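Local structure of glycosyl transferase family 8 (Streptococcus pneumoniae, 5GVV) at residues E297-V302 / A400-M405; H303-A308 / T326-S331; S343-D348 / P368-D373. The protein transfers galactose from UDP-galactose to the terminal glucose of the already glycosylated serine-rich repeat protein PsrP, as the third step of its O-glycosylation. All blocks are in the same frame, centred on the assembly; numbering follows the deposited sequence.

Interaction 1. Residues E297-V302 / A400-M405; sequences EQLPEV and AIRSYM
The end of helix 292-298, with the turn that follows it, meets residues 400-405, the C-terminal part of helix 395-402 and what follows, and Arg-402 reaches across from one to the other. Its NE donates to Glu-301 OE2 at 3.0 Å, in a salt bridge. NE comes from the syn side of OE2 but tilted out of the carboxylate plane, and the bond is bent. The carboxylate and guanidinium planes stand 52° apart. NH2 of Arg-402 adds a weak bond to the same OE2 and another weak one, 3.2 Å long, to the backbone oxygen of Gln-298. Over one face of the guanidinium sits Leu-299 CD2, 3.7 Å from Arg-402 CZ, so the charged group lies on an apolar methyl while its NE and NH2 bond to oxygens. Both helices pack on the parallel sheet of the C-terminal part of the chain. Leu-299 to Val-302 form a type I turn leading from helix 292-298 into strand 302-307. The rest of the contact is between carbon atoms. Leu-299 CD1 touches Ile-401 CD1 at 3.8 Å, and Val-302 CG2 lies 3.9 Å from Ile-401 CG2. The selenomethionine Met-405 is extended beyond CG (chi2 -179°, chi3 170°), which carries its CE to Glu-301 CG at 3.5 Å. The same methyl also lies against Val-302 CG2. Ile-401 also packs against Leu-278 of the central strand 278-283.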
loop_
_atom_site.group_PDB
_atom_site.type_symbol
_atom_site.label_atom_id
_atom_site.label_comp_id
_atom_site.label_asym_id
_atom_site.label_seq_id
_atom_site.Cartn_x
_atom_site.Cartn_y
_atom_site.Cartn_z
ATOM N N GLU A 297 -25.680 -6.885 -13.951
ATOM C CA GLU A 297 -25.738 -8.282 -13.525
ATOM C C GLU A 297 -25.835 -9.222 -14.723
ATOM O O GLU A 297 -25.160 -10.252 -14.772
ATOM C CB GLU A 297 -26.940 -8.511 -12.595
ATOM C CG GLU A 297 -26.798 -7.901 -11.204
ATOM C CD GLU A 297 -28.097 -7.902 -10.413
ATOM O OE1 GLU A 297 -28.025 -7.922 -9.166
ATOM O OE2 GLU A 297 -29.182 -7.871 -11.033
ATOM N N GLN A 298 -26.666 -8.851 -15.693
ATOM C CA GLN A 298 -26.950 -9.702 -16.847
ATOM C C GLN A 298 -25.880 -9.661 -17.935
ATOM O O GLN A 298 -25.777 -10.591 -18.743
ATOM C CB GLN A 298 -28.293 -9.304 -17.468
ATOM C CG GLN A 298 -29.493 -9.560 -16.565
ATOM C CD GLN A 298 -29.699 -11.034 -16.296
ATOM O OE1 GLN A 298 -29.816 -11.830 -17.226
ATOM N NE2 GLN A 298 -29.731 -11.410 -15.023
ATOM N N LEU A 299 -25.096 -8.587 -17.967
ATOM C CA LEU A 299 -24.132 -8.386 -19.048
ATOM C C LEU A 299 -22.701 -8.172 -18.546
ATOM O O LEU A 299 -22.138 -7.087 -18.715
ATOM C CB LEU A 299 -24.566 -7.210 -19.933
ATOM C CG LEU A 299 -25.866 -7.388 -20.726
ATOM C CD1 LEU A 299 -26.608 -6.062 -20.923
ATOM C CD2 LEU A 299 -25.584 -8.033 -22.072
ATOM N N PRO A 300 -22.094 -9.216 -17.948
ATOM C CA PRO A 300 -20.734 -9.087 -17.402
ATOM C C PRO A 300 -19.706 -8.783 -18.485
ATOM O O PRO A 300 -18.607 -8.316 -18.180
ATOM C CB PRO A 300 -20.461 -10.478 -16.816
ATOM C CG PRO A 300 -21.369 -11.398 -17.578
ATOM C CD PRO A 300 -22.612 -10.591 -17.807
ATOM N N GLU A 301 -20.062 -9.052 -19.738
ATOM C CA GLU A 301 -19.143 -8.846 -20.849
ATOM C C GLU A 301 -19.310 -7.464 -21.488
ATOM O O GLU A 301 -18.664 -7.152 -22.491
ATOM C CB GLU A 301 -19.330 -9.941 -21.898
ATOM C CG GLU A 301 -20.587 -9.793 -22.746
ATOM C CD GLU A 301 -21.802 -10.486 -22.159
ATOM O OE1 GLU A 301 -22.062 -10.340 -20.947
ATOM O OE2 GLU A 301 -22.506 -11.176 -22.923
ATOM N N VAL A 302 -20.182 -6.644 -20.908
ATOM C CA VAL A 302 -20.299 -5.246 -21.306
ATOM C C VAL A 302 -19.694 -4.371 -20.216
ATOM O O VAL A 302 -19.963 -4.575 -19.028
ATOM C CB VAL A 302 -21.768 -4.837 -21.507
ATOM C CG1 VAL A 302 -21.864 -3.371 -21.857
ATOM C CG2 VAL A 302 -22.401 -5.667 -22.599
ATOM N N ALA A 400 -31.052 -6.644 -26.914
ATOM C CA ALA A 400 -30.739 -5.547 -27.822
ATOM C C ALA A 400 -29.252 -5.205 -27.752
ATOM O O ALA A 400 -28.591 -5.048 -28.779
ATOM C CB ALA A 400 -31.578 -4.330 -27.484
ATOM N N ILE A 401 -28.735 -5.081 -26.536
ATOM C CA ILE A 401 -27.326 -4.754 -26.339
ATOM C C ILE A 401 -26.402 -5.827 -26.930
ATOM O O ILE A 401 -25.419 -5.503 -27.602
ATOM C CB ILE A 401 -27.016 -4.509 -24.845
ATOM C CG1 ILE A 401 -27.699 -3.218 -24.377
ATOM C CG2 ILE A 401 -25.522 -4.419 -24.614
ATOM C CD1 ILE A 401 -27.705 -3.005 -22.870
ATOM N N ARG A 402 -26.730 -7.098 -26.700
ATOM C CA ARG A 402 -25.939 -8.201 -27.249
ATOM C C ARG A 402 -25.919 -8.254 -28.777
ATOM O O ARG A 402 -25.000 -8.832 -29.367
ATOM C CB ARG A 402 -26.401 -9.543 -26.671
ATOM C CG ARG A 402 -25.722 -9.888 -25.352
ATOM C CD ARG A 402 -26.204 -11.197 -24.758
ATOM N NE ARG A 402 -25.354 -11.602 -23.636
ATOM C CZ ARG A 402 -25.782 -11.750 -22.385
ATOM N NH1 ARG A 402 -27.057 -11.538 -22.087
ATOM N NH2 ARG A 402 -24.938 -12.121 -21.430
ATOM N N SER A 403 -26.916 -7.650 -29.418
ATOM C CA SER A 403 -26.973 -7.630 -30.879
ATOM C C SER A 403 -25.877 -6.736 -31.460
ATOM O O SER A 403 -25.516 -6.866 -32.634
ATOM C CB SER A 403 -28.353 -7.170 -31.371
ATOM O OG SER A 403 -28.477 -5.756 -31.332
ATOM N N TYR A 404 -25.339 -5.839 -30.638
ATOM C CA TYR A 404 -24.281 -4.935 -31.085
ATOM C C TYR A 404 -22.897 -5.569 -30.990
ATOM O O TYR A 404 -21.917 -5.025 -31.510
ATOM C CB TYR A 404 -24.335 -3.620 -30.305
ATOM C CG TYR A 404 -25.514 -2.768 -30.700
ATOM C CD1 TYR A 404 -26.737 -2.902 -30.057
ATOM C CD2 TYR A 404 -25.410 -1.842 -31.731
ATOM C CE1 TYR A 404 -27.821 -2.132 -30.422
ATOM C CE2 TYR A 404 -26.487 -1.069 -32.103
ATOM C CZ TYR A 404 -27.688 -1.218 -31.445
ATOM O OH TYR A 404 -28.769 -0.453 -31.811
HETATM N N MSE A 405 -22.832 -6.737 -30.436
HETATM C CA MSE A 405 -21.576 -7.351 -30.351
HETATM C C MSE A 405 -21.147 -8.234 -31.435
HETATM O O MSE A 405 -21.902 -9.078 -31.904
HETATM C CB MSE A 405 -21.604 -8.336 -29.191
HETATM C CG MSE A 405 -22.109 -7.714 -27.934
HETATM SE SE MSE A 405 -22.078 -9.060 -26.484
HETATM C CE MSE A 405 -22.448 -7.902 -24.998
#

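Interaction 2. Residues H303-A308 / T326-S331; sequences HFHIVA and TVYPNS
Strands 303-307 and 326-328 run parallel, with their axes 4.8 Å apart at closest approach and 14° between their directions. The backbone bonds form a regular parallel ladder. Thr-326 N donates to Phe-304 O, Ile-306 N to Thr-326 O at 2.8 Å, and Tyr-328 N to Ile-306 O. Ala-308 N then bonds to Tyr-328 O. Ser-331 N closes the series on Ala-308 O at 2.8 Å.

Two side-chain bonds lie beside this ladder. His-303 NE2 and Thr-326 OG1 are 2.7 Å apart, with OG1 at the edge of the imidazole. The ring gets there because CG is anti to the backbone N (chi1 -172°). The side chains of His-305 and Tyr-328 run alongside each other, and their ring edges are linked by a hydrogen bond between His-305 ND1 and Tyr-328 OH, 2.8 Å. Their ring planes differ by 19°. His-305 NE2 bonds to Gln-279, so both ring nitrogens are engaged. Val-307 CG2 meets Tyr-328 CD1 at 3.7 Å. Tyr-328 also packs on Ser-239 of the second subunit. Strand 302-307, helix 314-317 and strand 325-328 make a beta-alpha-beta unit at one margin of a parallel sheet, as in Rossmann-like folds.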
loop_
_atom_site.group_PDB
_atom_site.type_symbol
_atom_site.label_atom_id
_atom_site.label_comp_id
_atom_site.label_asym_id
_atom_site.label_seq_id
_atom_site.Cartn_x
_atom_site.Cartn_y
_atom_site.Cartn_z
ATOM N N HIS A 303 -18.865 -3.411 -20.615
ATOM C CA HIS A 303 -18.321 -2.432 -19.681
ATOM C C HIS A 303 -19.169 -1.168 -19.746
ATOM O O HIS A 303 -19.183 -0.466 -20.769
ATOM C CB HIS A 303 -16.860 -2.129 -20.031
ATOM C CG HIS A 303 -16.146 -1.287 -19.017
ATOM N ND1 HIS A 303 -14.803 -0.988 -19.112
ATOM C CD2 HIS A 303 -16.584 -0.679 -17.889
ATOM C CE1 HIS A 303 -14.447 -0.234 -18.088
ATOM N NE2 HIS A 303 -15.511 -0.026 -17.333
ATOM N N PHE A 304 -19.886 -0.888 -18.663
ATOM C CA PHE A 304 -20.745 0.289 -18.609
ATOM C C PHE A 304 -19.988 1.465 -18.020
ATOM O O PHE A 304 -19.292 1.323 -17.008
ATOM C CB PHE A 304 -21.972 0.024 -17.736
ATOM C CG PHE A 304 -22.815 -1.126 -18.190
ATOM C CD1 PHE A 304 -23.933 -0.911 -18.986
ATOM C CD2 PHE A 304 -22.514 -2.423 -17.790
ATOM C CE1 PHE A 304 -24.734 -1.976 -19.394
ATOM C CE2 PHE A 304 -23.303 -3.494 -18.193
ATOM C CZ PHE A 304 -24.414 -3.268 -18.999
ATOM N N HIS A 305 -20.127 2.627 -18.646
ATOM C CA HIS A 305 -19.529 3.840 -18.115
ATOM C C HIS A 305 -20.647 4.807 -17.763
ATOM O O HIS A 305 -21.389 5.253 -18.646
ATOM C CB HIS A 305 -18.579 4.463 -19.145
ATOM C CG HIS A 305 -17.533 3.518 -19.648
ATOM N ND1 HIS A 305 -16.228 3.534 -19.191
ATOM C CD2 HIS A 305 -17.596 2.523 -20.563
ATOM C CE1 HIS A 305 -15.540 2.585 -19.801
ATOM N NE2 HIS A 305 -16.345 1.959 -20.641
ATOM N N ILE A 306 -20.784 5.115 -16.478
ATOM C CA ILE A 306 -21.823 6.035 -16.025
ATOM C C ILE A 306 -21.171 7.330 -15.559
ATOM O O ILE A 306 -20.407 7.333 -14.589
ATOM C CB ILE A 306 -22.675 5.434 -14.890
ATOM C CG1 ILE A 306 -23.175 4.040 -15.276
ATOM C CG2 ILE A 306 -23.855 6.349 -14.571
ATOM C CD1 ILE A 306 -23.960 4.015 -16.588
ATOM N N VAL A 307 -21.464 8.421 -16.265
ATOM C CA VAL A 307 -20.794 9.695 -16.034
ATOM C C VAL A 307 -21.776 10.693 -15.433
ATOM O O VAL A 307 -22.961 10.672 -15.759
ATOM C CB VAL A 307 -20.233 10.243 -17.362
ATOM C CG1 VAL A 307 -19.417 11.505 -17.141
ATOM C CG2 VAL A 307 -19.378 9.180 -18.044
ATOM N N ALA A 308 -21.291 11.544 -14.533
ATOM C CA ALA A 308 -22.083 12.652 -14.012
ATOM C C ALA A 308 -21.175 13.861 -13.885
ATOM O O ALA A 308 -19.953 13.711 -13.821
ATOM C CB ALA A 308 -22.696 12.301 -12.665
ATOM N N THR A 326 -18.039 1.262 -14.568
ATOM C CA THR A 326 -17.200 2.369 -14.124
ATOM C C THR A 326 -18.056 3.616 -13.960
ATOM O O THR A 326 -18.852 3.969 -14.835
ATOM C CB THR A 326 -16.001 2.609 -15.048
ATOM O OG1 THR A 326 -15.195 1.422 -15.075
ATOM C CG2 THR A 326 -15.142 3.762 -14.532
ATOM N N VAL A 327 -17.885 4.254 -12.809
ATOM C CA VAL A 327 -18.707 5.359 -12.350
ATOM C C VAL A 327 -17.812 6.605 -12.222
ATOM O O VAL A 327 -16.744 6.540 -11.605
ATOM C CB VAL A 327 -19.339 4.940 -11.007
ATOM C CG1 VAL A 327 -19.285 6.040 -9.974
ATOM C CG2 VAL A 327 -20.764 4.418 -11.219
ATOM N N TYR A 328 -18.215 7.721 -12.832
ATOM C CA TYR A 328 -17.361 8.909 -12.877
ATOM C C TYR A 328 -18.034 10.137 -12.275
ATOM O O TYR A 328 -18.470 11.026 -13.014
ATOM C CB TYR A 328 -16.992 9.263 -14.319
ATOM C CG TYR A 328 -16.365 8.169 -15.154
ATOM C CD1 TYR A 328 -17.156 7.225 -15.803
ATOM C CD2 TYR A 328 -14.990 8.114 -15.341
ATOM C CE1 TYR A 328 -16.592 6.243 -16.590
ATOM C CE2 TYR A 328 -14.414 7.127 -16.122
ATOM C CZ TYR A 328 -15.223 6.202 -16.750
ATOM O OH TYR A 328 -14.670 5.213 -17.538
ATOM N N PRO A 329 -18.107 10.214 -10.939
ATOM C CA PRO A 329 -18.729 11.413 -10.371
ATOM C C PRO A 329 -17.860 12.644 -10.627
ATOM O O PRO A 329 -16.648 12.501 -10.821
ATOM C CB PRO A 329 -18.780 11.104 -8.872
ATOM C CG PRO A 329 -17.635 10.139 -8.640
ATOM C CD PRO A 329 -17.562 9.313 -9.903
ATOM N N ASN A 330 -18.476 13.823 -10.653
ATOM C CA ASN A 330 -17.736 15.075 -10.776
ATOM C C ASN A 330 -16.862 15.169 -12.024
ATOM O O ASN A 330 -15.734 15.661 -11.967
ATOM C CB ASN A 330 -16.895 15.311 -9.514
ATOM C CG ASN A 330 -17.753 15.518 -8.282
ATOM O OD1 ASN A 330 -18.603 16.408 -8.254
ATOM N ND2 ASN A 330 -17.554 14.681 -7.266
ATOM N N SER A 331 -17.382 14.687 -13.149
ATOM C CA SER A 331 -16.656 14.778 -14.410
ATOM C C SER A 331 -17.062 16.074 -15.104
ATOM O O SER A 331 -17.780 16.897 -14.523
ATOM C CB SER A 331 -16.962 13.561 -15.282
ATOM O OG SER A 331 -16.086 13.481 -16.392
#

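Interaction 3. Residues S343-D348 / P368-D373; sequences SDLYLD and PMIAFD
Leu-347 and Ile-370 lie alongside each other, with Leu-347 CD2 3.7 Å from Ile-370 CG1. With CG1 between its backbone N and carbonyl carbon (chi1 63°), Ile-370 brings this branch to Leu-347 and Leu-345, and its CD1 meets Leu-345 CD2 at 4.1 Å. Pro-368 CG packs on Leu-345 CD1 at 3.8 Å. On the other face of the sheet, selenomethionine Met-369 runs beside Tyr-346 in a Met-aromatic contact. Its SE approaches the ring obliquely, 3.9 Å from Tyr-346 CD1.

The backbones that carry these side chains are parallel strands. Tyr-346 N donates to Pro-368 O at 3.0 Å, Ile-370 N to Tyr-346 O at 3.2 Å, and Asp-348 N to Ile-370 O. The strand axes differ by 22°. Strand 345-348, helix 356-364 and strand 369-372 form a beta-alpha-beta unit; its helix covers the Tyr-346 and Met-369 face, and helix 395-402 covers the Ile-370 face.

Farther out, Tyr-346 OH bonds to the backbone N of Leu-283, which holds the far end of the ring. The buried carboxylate of Asp-348 has a salt bridge to Lys-354 through OD1, and OD2 bonds to the hydroxyls of Tyr-385 and Tyr-359.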
loop_
_atom_site.group_PDB
_atom_site.type_symbol
_atom_site.label_atom_id
_atom_site.label_comp_id
_atom_site.label_asym_id
_atom_site.label_seq_id
_atom_site.Cartn_x
_atom_site.Cartn_y
_atom_site.Cartn_z
ATOM N N SER A 343 -16.727 4.771 -26.837
ATOM C CA SER A 343 -17.799 3.804 -26.595
ATOM C C SER A 343 -18.408 3.255 -27.885
ATOM O O SER A 343 -18.208 3.821 -28.961
ATOM C CB SER A 343 -18.881 4.421 -25.711
ATOM O OG SER A 343 -18.328 4.868 -24.487
ATOM N N ASP A 344 -19.137 2.147 -27.763
ATOM C CA ASP A 344 -19.767 1.493 -28.906
ATOM C C ASP A 344 -21.247 1.837 -28.984
ATOM O O ASP A 344 -21.859 1.752 -30.052
ATOM C CB ASP A 344 -19.647 -0.028 -28.780
ATOM C CG ASP A 344 -18.219 -0.519 -28.856
ATOM O OD1 ASP A 344 -17.532 -0.200 -29.848
ATOM O OD2 ASP A 344 -17.785 -1.231 -27.924
ATOM N N LEU A 345 -21.826 2.218 -27.848
ATOM C CA LEU A 345 -23.276 2.350 -27.759
ATOM C C LEU A 345 -23.689 3.269 -26.616
ATOM O O LEU A 345 -23.248 3.082 -25.477
ATOM C CB LEU A 345 -23.898 0.965 -27.552
ATOM C CG LEU A 345 -25.403 0.930 -27.276
ATOM C CD1 LEU A 345 -26.162 1.419 -28.491
ATOM C CD2 LEU A 345 -25.831 -0.468 -26.909
ATOM N N TYR A 346 -24.527 4.260 -26.911
ATOM C CA TYR A 346 -25.045 5.131 -25.862
ATOM C C TYR A 346 -26.344 4.563 -25.296
ATOM O O TYR A 346 -27.237 4.170 -26.051
ATOM C CB TYR A 346 -25.270 6.561 -26.383
ATOM C CG TYR A 346 -25.504 7.545 -25.258
ATOM C CD1 TYR A 346 -26.776 7.743 -24.730
ATOM C CD2 TYR A 346 -24.448 8.251 -24.700
ATOM C CE1 TYR A 346 -26.989 8.623 -23.686
ATOM C CE2 TYR A 346 -24.649 9.132 -23.656
ATOM C CZ TYR A 346 -25.919 9.313 -23.156
ATOM O OH TYR A 346 -26.122 10.190 -22.110
ATOM N N LEU A 347 -26.443 4.517 -23.969
ATOM C CA LEU A 347 -27.670 4.079 -23.302
ATOM C C LEU A 347 -28.367 5.271 -22.649
ATOM O O LEU A 347 -27.905 5.784 -21.620
ATOM C CB LEU A 347 -27.367 3.016 -22.241
ATOM C CG LEU A 347 -26.656 1.733 -22.675
ATOM C CD1 LEU A 347 -26.464 0.787 -21.497
ATOM C CD2 LEU A 347 -27.418 1.045 -23.776
ATOM N N ASP A 348 -29.478 5.703 -23.243
ATOM C CA ASP A 348 -30.242 6.822 -22.715
ATOM C C ASP A 348 -31.144 6.327 -21.593
ATOM O O ASP A 348 -32.330 6.074 -21.810
ATOM C CB ASP A 348 -31.084 7.452 -23.826
ATOM C CG ASP A 348 -31.495 8.872 -23.512
ATOM O OD1 ASP A 348 -31.154 9.361 -22.411
ATOM O OD2 ASP A 348 -32.159 9.498 -24.365
ATOM N N PRO A 368 -24.619 4.496 -32.189
ATOM C CA PRO A 368 -25.995 4.020 -32.014
ATOM C C PRO A 368 -26.456 4.350 -30.609
ATOM O O PRO A 368 -25.619 4.417 -29.702
ATOM C CB PRO A 368 -25.859 2.502 -32.157
ATOM C CG PRO A 368 -24.441 2.208 -31.771
ATOM C CD PRO A 368 -23.659 3.383 -32.296
HETATM N N MSE A 369 -27.756 4.560 -30.430
HETATM C CA MSE A 369 -28.299 4.916 -29.126
HETATM C C MSE A 369 -29.649 4.234 -28.926
HETATM O O MSE A 369 -30.485 4.219 -29.827
HETATM C CB MSE A 369 -28.437 6.439 -29.010
HETATM C CG MSE A 369 -29.109 6.926 -27.739
HETATM SE SE MSE A 369 -29.056 8.867 -27.633
HETATM C CE MSE A 369 -29.929 9.297 -29.326
ATOM N N ILE A 370 -29.853 3.645 -27.752
ATOM C CA ILE A 370 -31.125 2.994 -27.454
ATOM C C ILE A 370 -31.652 3.496 -26.115
ATOM O O ILE A 370 -30.917 4.122 -25.347
ATOM C CB ILE A 370 -30.999 1.459 -27.448
ATOM C CG1 ILE A 370 -30.047 0.996 -26.341
ATOM C CG2 ILE A 370 -30.512 0.967 -28.814
ATOM C CD1 ILE A 370 -29.916 -0.513 -26.241
ATOM N N ALA A 371 -32.924 3.237 -25.834
ATOM C CA ALA A 371 -33.534 3.775 -24.621
ATOM C C ALA A 371 -34.647 2.876 -24.099
ATOM O O ALA A 371 -35.066 1.934 -24.779
ATOM C CB ALA A 371 -34.065 5.181 -24.877
ATOM N N PHE A 372 -35.107 3.158 -22.883
ATOM C CA PHE A 372 -36.316 2.523 -22.362
ATOM C C PHE A 372 -37.514 3.396 -22.699
ATOM O O PHE A 372 -37.349 4.586 -22.969
ATOM C CB PHE A 372 -36.235 2.329 -20.847
ATOM C CG PHE A 372 -35.446 1.117 -20.426
ATOM C CD1 PHE A 372 -35.900 -0.161 -20.728
ATOM C CD2 PHE A 372 -34.263 1.254 -19.714
ATOM C CE1 PHE A 372 -35.183 -1.281 -20.336
ATOM C CE2 PHE A 372 -33.536 0.139 -19.315
ATOM C CZ PHE A 372 -33.999 -1.131 -19.627
ATOM N N ASP A 373 -38.711 2.806 -22.669
ATOM C CA ASP A 373 -39.952 3.524 -22.954
ATOM C C ASP A 373 -40.098 4.773 -22.091
ATOM O O ASP A 373 -40.632 5.794 -22.541
ATOM C CB ASP A 373 -41.166 2.599 -22.751
ATOM C CG ASP A 373 -41.102 1.831 -21.440
ATOM O OD1 ASP A 373 -40.271 2.181 -20.575
ATOM O OD2 ASP A 373 -41.888 0.874 -21.267
#

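Interactions 2 and 3 lie in the six-stranded parallel sheet of the C-terminal part of the chain, and interaction 1 lies beside it. Interaction 2 joins strands on one flank of the central strand 278-283, and interaction 3 joins strands on its other flank. Their centres are about 15 Å apart, and Phe-304 touches Leu-347. Interaction 1 bridges two helices on one face, about 12 Å from interaction 3 and 18 Å from interaction 2, centre to centre. Tyr-404 packs on Pro-368 and Ile-370. Along the chain interaction 2 precedes interaction 3, and interaction 1 closes the loop around both. This sheet is separate from that of the glycosyl transferase family 8 part, which holds UDP and manganese.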